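Local coordinates for general stress protein 26 (Bacillus anthracis, PDB 3EC6) that is of unknown function but binds flavin-adenine dinucleotide and belongs to the pyridoxamine 5'-phosphate oxidase family, so it may be a flavin-dependent oxidoreductase, at residues V19-R24 with P28-M33; M33-E38 with V62-G67; V41-T46 with N94-N99. All coordinates share one frame; numbering follows the deposited sequence. Where two conformers were deposited one is given.

Contact 1 of 3, residues V19-R24 with P28-M33; sequences VLSTVR and PHSAFM. With FAD (flavin-adenine dinucleotide), chain B.
Pro-28 sets its CA-H against Thr-22 O at the open end of the pairing. One step on, His-29 and Thr-22 form a hydrogen-bonded antiparallel pair, with Thr-22 N reaching His-29 O at 2.8 Å and His-29 N answering to Thr-22 O. The imidazole swings out with CG anti to the backbone N (chi1 180°) and lies alongside Arg-24, whose chain bends at chi3 to lay the guanidinium flat on one ring face. Their centres are 3.7 Å apart and the planes 24° from parallel, with Arg-24 NH1 displaced toward CD2 of the ring. Both groups then meet FAD at their edges. Arg-24 NH2 binds FAD O1P at 2.7 Å, NH1 adds a weak bond to the same oxygen, and His-29 NE2 donates in its ring plane to FAD O3B at 2.9 Å. Asp-55 holds Arg-24 NE in a salt bridge and Lys-52 NZ bonds to His-29 ND1, so each stacked group has a further polar partner, from helix 51-58. This is the beta hairpin of strands 17-24 and 27-38, part of the curled antiparallel sheet of the FMN-binding split barrel. Ser-30 turns to the other face, its OG 2.7 Å from Ser-21 OG; Ser-21 OG also bonds Ser-30 of the second subunit, and Ser-30 OG bonds Ser-21 of that subunit. Ala-31 pairs with Leu-20 through two backbone bonds. Phe-32 sends its ring past Val-19, CE1 to CG2 3.9 Å, while its carbonyl O accepts a hydrogen bond from FAD O2' at 2.7 Å. Tyr-77 of the second subunit meets that ring edge-to-face. Last comes Met-33, a selenomethionine: its CG packs on Leu-20 CB, and the bent chain sets SE 3.6 Å from FAD C10.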
# COMPACT_ATOMS: atom_id res chain seq x y z
N VAL A 19 -2.35 -4.89 -1.41
CA VAL A 19 -2.68 -3.58 -0.84
C VAL A 19 -3.63 -2.87 -1.78
O VAL A 19 -3.33 -2.77 -2.97
CB VAL A 19 -1.42 -2.72 -0.71
CG1 VAL A 19 -1.76 -1.39 -0.13
CG2 VAL A 19 -0.37 -3.47 0.22
N LEU A 20 -4.77 -2.39 -1.25
CA LEU A 20 -5.70 -1.58 -2.04
C LEU A 20 -5.58 -0.15 -1.57
O LEU A 20 -5.83 0.14 -0.37
CB LEU A 20 -7.13 -2.08 -1.74
CG LEU A 20 -8.27 -1.27 -2.39
CD1 LEU A 20 -8.17 -1.26 -3.94
CD2 LEU A 20 -9.68 -1.82 -1.98
N SER A 21 -5.21 0.74 -2.49
CA SER A 21 -5.10 2.17 -2.12
C SER A 21 -6.21 2.96 -2.81
O SER A 21 -6.58 2.72 -3.97
CB SER A 21 -3.76 2.69 -2.62
OG SER A 21 -2.73 1.88 -2.05
N THR A 22 -6.74 3.93 -2.09
CA THR A 22 -7.81 4.81 -2.53
C THR A 22 -7.45 6.23 -2.12
O THR A 22 -6.41 6.46 -1.45
CB THR A 22 -9.15 4.44 -1.82
OG1 THR A 22 -8.89 4.34 -0.39
CG2 THR A 22 -9.70 3.10 -2.33
N VAL A 23 -8.25 7.20 -2.59
CA VAL A 23 -8.14 8.59 -2.14
C VAL A 23 -9.30 8.89 -1.21
O VAL A 23 -10.45 8.56 -1.54
CB VAL A 23 -8.19 9.56 -3.32
CG1 VAL A 23 -8.09 11.03 -2.80
CG2 VAL A 23 -7.11 9.25 -4.30
N ARG A 24 -9.00 9.48 -0.05
CA ARG A 24 -9.94 9.66 1.09
C ARG A 24 -9.78 11.10 1.48
O ARG A 24 -8.79 11.48 2.12
CB ARG A 24 -9.59 8.75 2.28
CG ARG A 24 -10.50 8.95 3.53
CD ARG A 24 -10.40 7.85 4.56
NE ARG A 24 -10.67 6.57 3.96
CZ ARG A 24 -10.45 5.38 4.52
NH1 ARG A 24 -10.00 5.27 5.77
NH2 ARG A 24 -10.74 4.30 3.81
N PRO A 28 -4.13 10.01 0.53
CA PRO A 28 -4.09 8.59 0.18
C PRO A 28 -4.40 7.71 1.40
O PRO A 28 -4.11 8.06 2.56
CB PRO A 28 -2.63 8.37 -0.26
CG PRO A 28 -1.85 9.36 0.65
CD PRO A 28 -2.82 10.57 0.91
N HIS A 29 -5.01 6.57 1.13
CA HIS A 29 -5.26 5.56 2.16
C HIS A 29 -5.00 4.20 1.57
O HIS A 29 -5.48 3.90 0.46
CB HIS A 29 -6.70 5.60 2.62
CG HIS A 29 -6.98 4.57 3.67
ND1 HIS A 29 -7.39 3.28 3.38
CD2 HIS A 29 -6.87 4.63 5.03
CE1 HIS A 29 -7.56 2.61 4.51
NE2 HIS A 29 -7.25 3.41 5.52
N SER A 30 -4.36 3.34 2.33
CA SER A 30 -4.05 1.99 1.86
C SER A 30 -4.45 0.98 2.91
O SER A 30 -4.28 1.21 4.09
CB SER A 30 -2.57 1.84 1.58
OG SER A 30 -2.19 2.60 0.46
N ALA A 31 -4.91 -0.18 2.46
CA ALA A 31 -5.31 -1.25 3.38
C ALA A 31 -4.87 -2.58 2.78
O ALA A 31 -4.92 -2.78 1.56
CB ALA A 31 -6.83 -1.24 3.59
N PHE A 32 -4.46 -3.50 3.64
CA PHE A 32 -4.28 -4.90 3.20
C PHE A 32 -5.66 -5.48 2.91
O PHE A 32 -6.60 -5.29 3.68
CB PHE A 32 -3.54 -5.73 4.29
CG PHE A 32 -2.16 -5.21 4.57
CD1 PHE A 32 -1.17 -5.37 3.62
CD2 PHE A 32 -1.87 -4.54 5.78
CE1 PHE A 32 0.11 -4.87 3.84
CE2 PHE A 32 -0.57 -4.06 6.01
CZ PHE A 32 0.40 -4.24 5.05
N MSE A 33 -5.75 -6.25 1.83
CA MSE A 33 -7.02 -6.88 1.41
C MSE A 33 -6.66 -8.20 0.69
O MSE A 33 -5.57 -8.30 0.06
CB MSE A 33 -7.88 -6.01 0.47
CG MSE A 33 -8.14 -4.61 1.02
SE MSE A 33 -9.35 -4.61 2.51
CE MSE A 33 -10.97 -4.10 1.67
PA FAD B . -12.75 0.88 8.12
O1A FAD B . -14.00 1.35 7.41
O2A FAD B . -13.01 -0.20 9.17
O5B FAD B . -12.04 2.08 8.98
C5B FAD B . -10.77 1.81 9.52
C4B FAD B . -9.88 2.87 8.90
O4B FAD B . -10.21 4.14 9.51
C3B FAD B . -8.42 2.55 9.17
O3B FAD B . -7.80 1.99 8.02
C2B FAD B . -7.87 3.89 9.66
O2B FAD B . -7.31 4.62 8.59
C1B FAD B . -9.08 4.65 10.20
N9A FAD B . -9.26 4.42 11.66
C8A FAD B . -8.85 3.32 12.36
N7A FAD B . -9.18 3.48 13.67
C5A FAD B . -9.81 4.66 13.81
C6A FAD B . -10.34 5.28 14.94
N6A FAD B . -9.99 4.83 16.15
N1A FAD B . -10.92 6.53 14.78
C2A FAD B . -10.98 7.13 13.53
N3A FAD B . -10.45 6.50 12.41
C4A FAD B . -9.87 5.27 12.55
N1 FAD B . -10.80 -6.43 5.32
C2 FAD B . -11.81 -6.75 4.43
O2 FAD B . -12.88 -6.16 4.61
N3 FAD B . -11.60 -7.62 3.38
C4 FAD B . -10.38 -8.24 3.22
O4 FAD B . -10.20 -9.04 2.26
C4X FAD B . -9.36 -7.99 4.16
N5 FAD B . -8.14 -8.63 4.01
C5X FAD B . -7.14 -8.37 4.94
C6 FAD B . -5.92 -9.05 4.77
C7 FAD B . -4.91 -8.76 5.69
C7M FAD B . -3.60 -9.50 5.53
C8 FAD B . -5.10 -7.84 6.74
C8M FAD B . -4.01 -7.49 7.74
C9 FAD B . -6.31 -7.13 6.86
C9A FAD B . -7.35 -7.41 5.95
N10 FAD B . -8.56 -6.74 6.07
C10 FAD B . -9.58 -7.06 5.17
C1' FAD B . -8.81 -5.63 7.03
C2' FAD B . -8.62 -4.23 6.43
O2' FAD B . -7.28 -4.06 5.95
C3' FAD B . -8.84 -3.21 7.55
O3' FAD B . -10.16 -3.45 8.07
C4' FAD B . -8.71 -1.78 7.05
O4' FAD B . -8.64 -0.82 8.15
C5' FAD B . -9.91 -1.43 6.15
O5' FAD B . -9.79 -0.07 5.75
P FAD B . -11.18 0.75 5.74
O1P FAD B . -10.93 2.24 5.58
O2P FAD B . -12.21 0.13 4.84
O3P FAD B . -11.54 0.38 7.26

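Contact 2 of 3, residues M33-E38 with V62-G67; sequences MMFFHE and VHVLLG. With FAD (flavin-adenine dinucleotide), chain B.
The ring of Phe-35 packs against strand 61-66, with Val-64 over one face of it and Leu-66 close by. With CG anti to the carbonyl carbon (chi1 -73°), the ring reaches both of these side chains. Val-64 comes from the opposite direction. Its CG1 stands over the ring face in a CH-pi contact, 4.0 Å from the Phe-35 centroid and 28° off the normal, and its CG2 touches CE1 of the same ring at 3.7 Å. Its chi1 of 174° places CG1 opposite the valine's own backbone N and CG2 beside it, and both methyls touch CE1 and CZ of Phe-35. Leu-66 uses a single methyl: with its CG trans to the backbone N and a turn at chi2, CD1 slides past Phe-35 CD2 at 3.9 Å. No hydrogen bond crosses this contact, which rests on carbon packing alone. Met-34, also a selenomethionine, starts its side chain away from segment 62-67. Its backbone N faces the flavin, donating to FAD O4 at 3.1 Å and more weakly to FAD N5, and its CG passes 3.8 Å from that O4. Phe-35, the next residue, is the one that packs on strand 61-66. Strands 27-38 and 61-66 are not sheet neighbours; strand 17-24 runs between them and sends Leu-20 onto Phe-35, while Val-44 of strand 41-47 and Val-80 of strand 77-87 add to the packing on Phe-35 and Val-64 respectively.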
# COMPACT_ATOMS: atom_id res chain seq x y z
N MSE A 33 -5.75 -6.25 1.83
CA MSE A 33 -7.02 -6.88 1.41
C MSE A 33 -6.66 -8.20 0.69
O MSE A 33 -5.57 -8.30 0.06
CB MSE A 33 -7.88 -6.01 0.47
CG MSE A 33 -8.14 -4.61 1.02
SE MSE A 33 -9.35 -4.61 2.51
CE MSE A 33 -10.97 -4.10 1.67
N MSE A 34 -7.52 -9.21 0.81
CA MSE A 34 -7.41 -10.42 -0.00
C MSE A 34 -8.00 -10.16 -1.39
O MSE A 34 -9.09 -9.63 -1.52
CB MSE A 34 -8.19 -11.55 0.65
CG MSE A 34 -7.62 -11.80 1.98
SE MSE A 34 -8.45 -13.29 2.87
CE MSE A 34 -9.19 -14.14 1.35
N PHE A 35 -7.29 -10.58 -2.42
CA PHE A 35 -7.77 -10.36 -3.78
C PHE A 35 -8.20 -11.62 -4.50
O PHE A 35 -7.42 -12.60 -4.57
CB PHE A 35 -6.66 -9.65 -4.63
CG PHE A 35 -6.47 -8.22 -4.28
CD1 PHE A 35 -7.12 -7.21 -5.00
CD2 PHE A 35 -5.67 -7.87 -3.16
CE1 PHE A 35 -6.95 -5.83 -4.63
CE2 PHE A 35 -5.54 -6.50 -2.79
CZ PHE A 35 -6.16 -5.50 -3.52
N PHE A 36 -9.38 -11.56 -5.11
CA PHE A 36 -9.86 -12.61 -6.04
C PHE A 36 -9.89 -12.05 -7.44
O PHE A 36 -9.57 -10.90 -7.66
CB PHE A 36 -11.28 -13.03 -5.63
CG PHE A 36 -11.38 -13.35 -4.19
CD1 PHE A 36 -11.02 -14.60 -3.72
CD2 PHE A 36 -11.75 -12.37 -3.27
CE1 PHE A 36 -11.06 -14.89 -2.33
CE2 PHE A 36 -11.81 -12.65 -1.88
CZ PHE A 36 -11.47 -13.90 -1.43
N HIS A 37 -10.25 -12.88 -8.43
CA HIS A 37 -10.21 -12.32 -9.78
C HIS A 37 -11.06 -13.15 -10.75
O HIS A 37 -11.38 -14.34 -10.45
CB HIS A 37 -8.76 -12.28 -10.29
CG HIS A 37 -8.30 -13.59 -10.77
ND1 HIS A 37 -7.93 -14.60 -9.91
CD2 HIS A 37 -8.21 -14.10 -12.03
CE1 HIS A 37 -7.63 -15.68 -10.61
NE2 HIS A 37 -7.77 -15.40 -11.90
N GLU A 38 -11.46 -12.48 -11.83
CA GLU A 38 -11.99 -13.14 -13.01
C GLU A 38 -11.20 -12.58 -14.17
O GLU A 38 -11.33 -11.41 -14.51
CB GLU A 38 -13.44 -12.85 -13.15
CG GLU A 38 -14.20 -13.87 -12.34
CD GLU A 38 -15.63 -13.96 -12.79
OE1 GLU A 38 -16.11 -13.00 -13.44
OE2 GLU A 38 -16.27 -14.99 -12.48
N VAL A 62 -8.40 3.65 -8.18
CA VAL A 62 -7.71 2.85 -7.13
C VAL A 62 -6.42 2.31 -7.66
O VAL A 62 -6.15 2.32 -8.85
CB VAL A 62 -8.60 1.66 -6.65
CG1 VAL A 62 -9.92 2.19 -6.08
CG2 VAL A 62 -8.84 0.63 -7.77
N HIS A 63 -5.58 1.88 -6.74
CA HIS A 63 -4.26 1.35 -7.09
C HIS A 63 -4.09 0.07 -6.27
O HIS A 63 -4.49 0.02 -5.10
CB HIS A 63 -3.21 2.39 -6.71
CG HIS A 63 -1.82 2.01 -7.07
ND1 HIS A 63 -1.05 1.21 -6.23
CD2 HIS A 63 -1.09 2.21 -8.19
CE1 HIS A 63 0.13 1.01 -6.80
NE2 HIS A 63 0.14 1.60 -7.99
N VAL A 64 -3.55 -0.97 -6.88
CA VAL A 64 -3.30 -2.27 -6.22
C VAL A 64 -1.84 -2.65 -6.35
O VAL A 64 -1.29 -2.54 -7.41
CB VAL A 64 -4.20 -3.36 -6.85
CG1 VAL A 64 -3.85 -4.74 -6.29
CG2 VAL A 64 -5.66 -3.06 -6.63
N LEU A 65 -1.26 -3.10 -5.24
CA LEU A 65 0.04 -3.78 -5.21
C LEU A 65 -0.25 -5.21 -4.83
O LEU A 65 -0.93 -5.48 -3.82
CB LEU A 65 1.03 -3.18 -4.19
CG LEU A 65 1.40 -1.75 -4.43
CD1 LEU A 65 2.23 -1.29 -3.24
CD2 LEU A 65 2.31 -1.73 -5.68
N LEU A 66 0.23 -6.17 -5.63
CA LEU A 66 -0.11 -7.60 -5.36
C LEU A 66 1.01 -8.52 -5.81
O LEU A 66 1.57 -8.34 -6.88
CB LEU A 66 -1.41 -7.99 -6.10
CG LEU A 66 -1.95 -9.41 -5.94
CD1 LEU A 66 -2.46 -9.62 -4.51
CD2 LEU A 66 -3.10 -9.60 -6.92
N GLY A 67 1.34 -9.49 -4.95
CA GLY A 67 2.24 -10.59 -5.37
C GLY A 67 3.43 -10.81 -4.49
O GLY A 67 4.08 -11.88 -4.55
PA FAD B . -12.75 0.88 8.12
O1A FAD B . -14.00 1.35 7.41
O2A FAD B . -13.01 -0.20 9.17
O5B FAD B . -12.04 2.08 8.98
C5B FAD B . -10.77 1.81 9.52
C4B FAD B . -9.88 2.87 8.90
O4B FAD B . -10.21 4.14 9.51
C3B FAD B . -8.42 2.55 9.17
O3B FAD B . -7.80 1.99 8.02
C2B FAD B . -7.87 3.89 9.66
O2B FAD B . -7.31 4.62 8.59
C1B FAD B . -9.08 4.65 10.20
N9A FAD B . -9.26 4.42 11.66
C8A FAD B . -8.85 3.32 12.36
N7A FAD B . -9.18 3.48 13.67
C5A FAD B . -9.81 4.66 13.81
C6A FAD B . -10.34 5.28 14.94
N6A FAD B . -9.99 4.83 16.15
N1A FAD B . -10.92 6.53 14.78
C2A FAD B . -10.98 7.13 13.53
N3A FAD B . -10.45 6.50 12.41
C4A FAD B . -9.87 5.27 12.55
N1 FAD B . -10.80 -6.43 5.32
C2 FAD B . -11.81 -6.75 4.43
O2 FAD B . -12.88 -6.16 4.61
N3 FAD B . -11.60 -7.62 3.38
C4 FAD B . -10.38 -8.24 3.22
O4 FAD B . -10.20 -9.04 2.26
C4X FAD B . -9.36 -7.99 4.16
N5 FAD B . -8.14 -8.63 4.01
C5X FAD B . -7.14 -8.37 4.94
C6 FAD B . -5.92 -9.05 4.77
C7 FAD B . -4.91 -8.76 5.69
C7M FAD B . -3.60 -9.50 5.53
C8 FAD B . -5.10 -7.84 6.74
C8M FAD B . -4.01 -7.49 7.74
C9 FAD B . -6.31 -7.13 6.86
C9A FAD B . -7.35 -7.41 5.95
N10 FAD B . -8.56 -6.74 6.07
C10 FAD B . -9.58 -7.06 5.17
C1' FAD B . -8.81 -5.63 7.03
C2' FAD B . -8.62 -4.23 6.43
O2' FAD B . -7.28 -4.06 5.95
C3' FAD B . -8.84 -3.21 7.55
O3' FAD B . -10.16 -3.45 8.07
C4' FAD B . -8.71 -1.78 7.05
O4' FAD B . -8.64 -0.82 8.15
C5' FAD B . -9.91 -1.43 6.15
O5' FAD B . -9.79 -0.07 5.75
P FAD B . -11.18 0.75 5.74
O1P FAD B . -10.93 2.24 5.58
O2P FAD B . -12.21 0.13 4.84
O3P FAD B . -11.54 0.38 7.26

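Contact 3 of 3, residues V41-T46 with N94-N99; sequences VLYVAT and NKFWNN. With FAD (flavin-adenine dinucleotide), chain B.
Phe-96 lays its CE2 against CB, CG and CD2 of Tyr-43. That one atom does most of the touching, with Phe-96 CE2 3.6 Å from Tyr-43 CD2 and 3.7 Å from Tyr-43 CG, and Phe-96 CZ a little further off CD2. The rings meet obliquely, centroids 5.5 Å apart and planes at 35°. Tyr-43 holds its ring beside its own backbone N (chi1 -67°), on the sheet face that helix 90-96 covers; Phe-96 extends from the last turn of that helix. Only these two side chains carry the contact, and both are buried. Phe-96 also meets Phe-36 with nearly parallel planes, so its ring settles on two adjacent strands, 27-38 and 41-47, at once. Just beyond, Trp-97 is the first residue to leave helical angles, and Asn-98 turns back over the helix end: its ND2 donates to Phe-96 O at 3.1 Å, the acceptor lying in the amide plane, while Asn-98 OD1 takes the N-H of Ser-100. The side-chain amide thus holds the chain on both sides of the turn. Lys-95 reaches out from the same helix end to form a salt bridge with Glu-38. Further along, strand 41-47 meets FAD through a backbone carbonyl and a hydroxyl. Ala-45 O accepts a hydrogen bond from FAD N3 at 2.8 Å, almost straight (175°), and Thr-46 OG1 gives its hydrogen to FAD O2 at 2.7 Å; Ser-50 OG is a second partner of that hydroxyl. A helix packed on a curled antiparallel sheet, with a barrel strand reading the pyrimidine edge of the flavin, fits the FMN-binding split-barrel fold of the pyridoxamine 5'-phosphate oxidase family.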
# COMPACT_ATOMS: atom_id res chain seq x y z
N VAL A 41 -9.69 -8.92 -14.07
CA VAL A 41 -10.53 -8.09 -13.20
C VAL A 41 -10.40 -8.56 -11.77
O VAL A 41 -10.57 -9.75 -11.49
CB VAL A 41 -12.03 -8.13 -13.65
CG1 VAL A 41 -12.90 -7.36 -12.67
CG2 VAL A 41 -12.15 -7.53 -15.10
N LEU A 42 -10.07 -7.65 -10.85
CA LEU A 42 -9.80 -8.07 -9.46
C LEU A 42 -11.04 -7.77 -8.64
O LEU A 42 -11.83 -6.88 -8.95
CB LEU A 42 -8.59 -7.32 -8.83
CG LEU A 42 -7.29 -7.56 -9.61
CD1 LEU A 42 -6.18 -6.74 -8.95
CD2 LEU A 42 -6.90 -9.02 -9.62
N TYR A 43 -11.22 -8.54 -7.57
CA TYR A 43 -12.38 -8.32 -6.66
C TYR A 43 -11.90 -8.46 -5.22
O TYR A 43 -11.04 -9.30 -4.93
CB TYR A 43 -13.46 -9.39 -6.86
CG TYR A 43 -14.17 -9.36 -8.22
CD1 TYR A 43 -15.33 -8.57 -8.39
CD2 TYR A 43 -13.65 -10.05 -9.32
CE1 TYR A 43 -16.00 -8.50 -9.66
CE2 TYR A 43 -14.28 -9.97 -10.57
CZ TYR A 43 -15.44 -9.21 -10.73
OH TYR A 43 -16.09 -9.11 -11.95
N VAL A 44 -12.44 -7.64 -4.34
CA VAL A 44 -12.12 -7.75 -2.90
C VAL A 44 -13.48 -7.83 -2.17
O VAL A 44 -14.41 -7.08 -2.49
CB VAL A 44 -11.38 -6.50 -2.41
CG1 VAL A 44 -11.21 -6.52 -0.90
CG2 VAL A 44 -10.00 -6.44 -3.10
N ALA A 45 -13.57 -8.74 -1.22
CA ALA A 45 -14.77 -8.90 -0.40
C ALA A 45 -14.63 -8.01 0.81
O ALA A 45 -13.57 -8.02 1.49
CB ALA A 45 -14.91 -10.38 -0.00
N THR A 46 -15.67 -7.23 1.11
CA THR A 46 -15.60 -6.35 2.27
C THR A 46 -16.99 -6.07 2.82
O THR A 46 -18.01 -6.50 2.22
CB THR A 46 -14.76 -5.06 1.99
OG1 THR A 46 -14.41 -4.46 3.24
CG2 THR A 46 -15.52 -4.07 1.12
N ASN A 94 -20.77 -15.74 -3.99
CA ASN A 94 -20.70 -17.14 -3.56
C ASN A 94 -19.44 -17.81 -4.08
O ASN A 94 -18.86 -18.65 -3.39
CB ASN A 94 -21.96 -17.89 -4.01
CG ASN A 94 -23.22 -17.42 -3.29
OD1 ASN A 94 -23.15 -16.89 -2.21
ND2 ASN A 94 -24.39 -17.64 -3.91
N LYS A 95 -18.98 -17.40 -5.27
CA LYS A 95 -17.77 -17.97 -5.86
C LYS A 95 -16.54 -17.72 -5.00
O LYS A 95 -15.74 -18.62 -4.73
CB LYS A 95 -17.58 -17.42 -7.29
CG LYS A 95 -16.34 -17.94 -8.01
CD LYS A 95 -16.34 -17.41 -9.47
CE LYS A 95 -15.02 -17.69 -10.15
NZ LYS A 95 -15.23 -17.49 -11.64
N PHE A 96 -16.42 -16.50 -4.50
CA PHE A 96 -15.20 -16.08 -3.80
C PHE A 96 -15.30 -16.33 -2.31
O PHE A 96 -14.29 -16.20 -1.63
CB PHE A 96 -14.88 -14.59 -4.09
CG PHE A 96 -14.66 -14.32 -5.53
CD1 PHE A 96 -13.89 -15.19 -6.29
CD2 PHE A 96 -15.19 -13.17 -6.12
CE1 PHE A 96 -13.65 -14.94 -7.65
CE2 PHE A 96 -14.97 -12.90 -7.49
CZ PHE A 96 -14.23 -13.79 -8.24
N TRP A 97 -16.50 -16.64 -1.80
CA TRP A 97 -16.67 -16.81 -0.35
C TRP A 97 -15.69 -17.85 0.21
O TRP A 97 -15.49 -18.90 -0.41
CB TRP A 97 -18.10 -17.18 0.04
CG TRP A 97 -18.13 -17.42 1.52
CD1 TRP A 97 -18.09 -18.64 2.16
CD2 TRP A 97 -18.14 -16.42 2.57
NE1 TRP A 97 -18.07 -18.45 3.52
CE2 TRP A 97 -18.12 -17.10 3.80
CE3 TRP A 97 -18.20 -15.01 2.57
CZ2 TRP A 97 -18.12 -16.43 5.03
CZ3 TRP A 97 -18.23 -14.34 3.81
CH2 TRP A 97 -18.19 -15.06 5.01
N ASN A 98 -15.10 -17.59 1.36
CA ASN A 98 -14.27 -18.61 2.03
C ASN A 98 -14.15 -18.21 3.49
O ASN A 98 -14.48 -17.05 3.83
CB ASN A 98 -12.89 -18.75 1.37
CG ASN A 98 -12.06 -17.52 1.54
OD1 ASN A 98 -11.32 -17.39 2.53
ND2 ASN A 98 -12.22 -16.56 0.63
N ASN A 99 -13.65 -19.10 4.33
CA ASN A 99 -13.76 -18.85 5.78
C ASN A 99 -12.80 -17.76 6.30
O ASN A 99 -12.99 -17.23 7.40
CB ASN A 99 -13.65 -20.15 6.59
CG ASN A 99 -14.90 -21.04 6.40
OD1 ASN A 99 -15.98 -20.56 5.96
ND2 ASN A 99 -14.77 -22.32 6.75
PA FAD B . -12.75 0.88 8.12
O1A FAD B . -14.00 1.35 7.41
O2A FAD B . -13.01 -0.20 9.17
O5B FAD B . -12.04 2.08 8.98
C5B FAD B . -10.77 1.81 9.52
C4B FAD B . -9.88 2.87 8.90
O4B FAD B . -10.21 4.14 9.51
C3B FAD B . -8.42 2.55 9.17
O3B FAD B . -7.80 1.99 8.02
C2B FAD B . -7.87 3.89 9.66
O2B FAD B . -7.31 4.62 8.59
C1B FAD B . -9.08 4.65 10.20
N9A FAD B . -9.26 4.42 11.66
C8A FAD B . -8.85 3.32 12.36
N7A FAD B . -9.18 3.48 13.67
C5A FAD B . -9.81 4.66 13.81
C6A FAD B . -10.34 5.28 14.94
N6A FAD B . -9.99 4.83 16.15
N1A FAD B . -10.92 6.53 14.78
C2A FAD B . -10.98 7.13 13.53
N3A FAD B . -10.45 6.50 12.41
C4A FAD B . -9.87 5.27 12.55
N1 FAD B . -10.80 -6.43 5.32
C2 FAD B . -11.81 -6.75 4.43
O2 FAD B . -12.88 -6.16 4.61
N3 FAD B . -11.60 -7.62 3.38
C4 FAD B . -10.38 -8.24 3.22
O4 FAD B . -10.20 -9.04 2.26
C4X FAD B . -9.36 -7.99 4.16
N5 FAD B . -8.14 -8.63 4.01
C5X FAD B . -7.14 -8.37 4.94
C6 FAD B . -5.92 -9.05 4.77
C7 FAD B . -4.91 -8.76 5.69
C7M FAD B . -3.60 -9.50 5.53
C8 FAD B . -5.10 -7.84 6.74
C8M FAD B . -4.01 -7.49 7.74
C9 FAD B . -6.31 -7.13 6.86
C9A FAD B . -7.35 -7.41 5.95
N10 FAD B . -8.56 -6.74 6.07
C10 FAD B . -9.58 -7.06 5.17
C1' FAD B . -8.81 -5.63 7.03
C2' FAD B . -8.62 -4.23 6.43
O2' FAD B . -7.28 -4.06 5.95
C3' FAD B . -8.84 -3.21 7.55
O3' FAD B . -10.16 -3.45 8.07
C4' FAD B . -8.71 -1.78 7.05
O4' FAD B . -8.64 -0.82 8.15
C5' FAD B . -9.91 -1.43 6.15
O5' FAD B . -9.79 -0.07 5.75
P FAD B . -11.18 0.75 5.74
O1P FAD B . -10.93 2.24 5.58
O2P FAD B . -12.21 0.13 4.84
O3P FAD B . -11.54 0.38 7.26

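In the fold
From the N terminus, strand 17-24 turns tightly into strand 27-38, and contact 1 closes that hairpin. Contact 2 starts where contact 1 ends, sharing Met-33, and closes a longer loop through strand 41-47 and helix 51-58 to strand 61-66. Ser-21 N and Val-19 N bond to His-63 O and Leu-65 O, joining the two contacts through sheet pairing. Contact 3 opens within that loop at 41-46 and closes beyond it at 94-99, so contacts 2 and 3 cross; they meet where Phe-36 N bonds to Tyr-43 O. They tie the hairpin, strand 61-66, strand 41-47 and helix 90-96 together, and all three include residues that bind the same FAD.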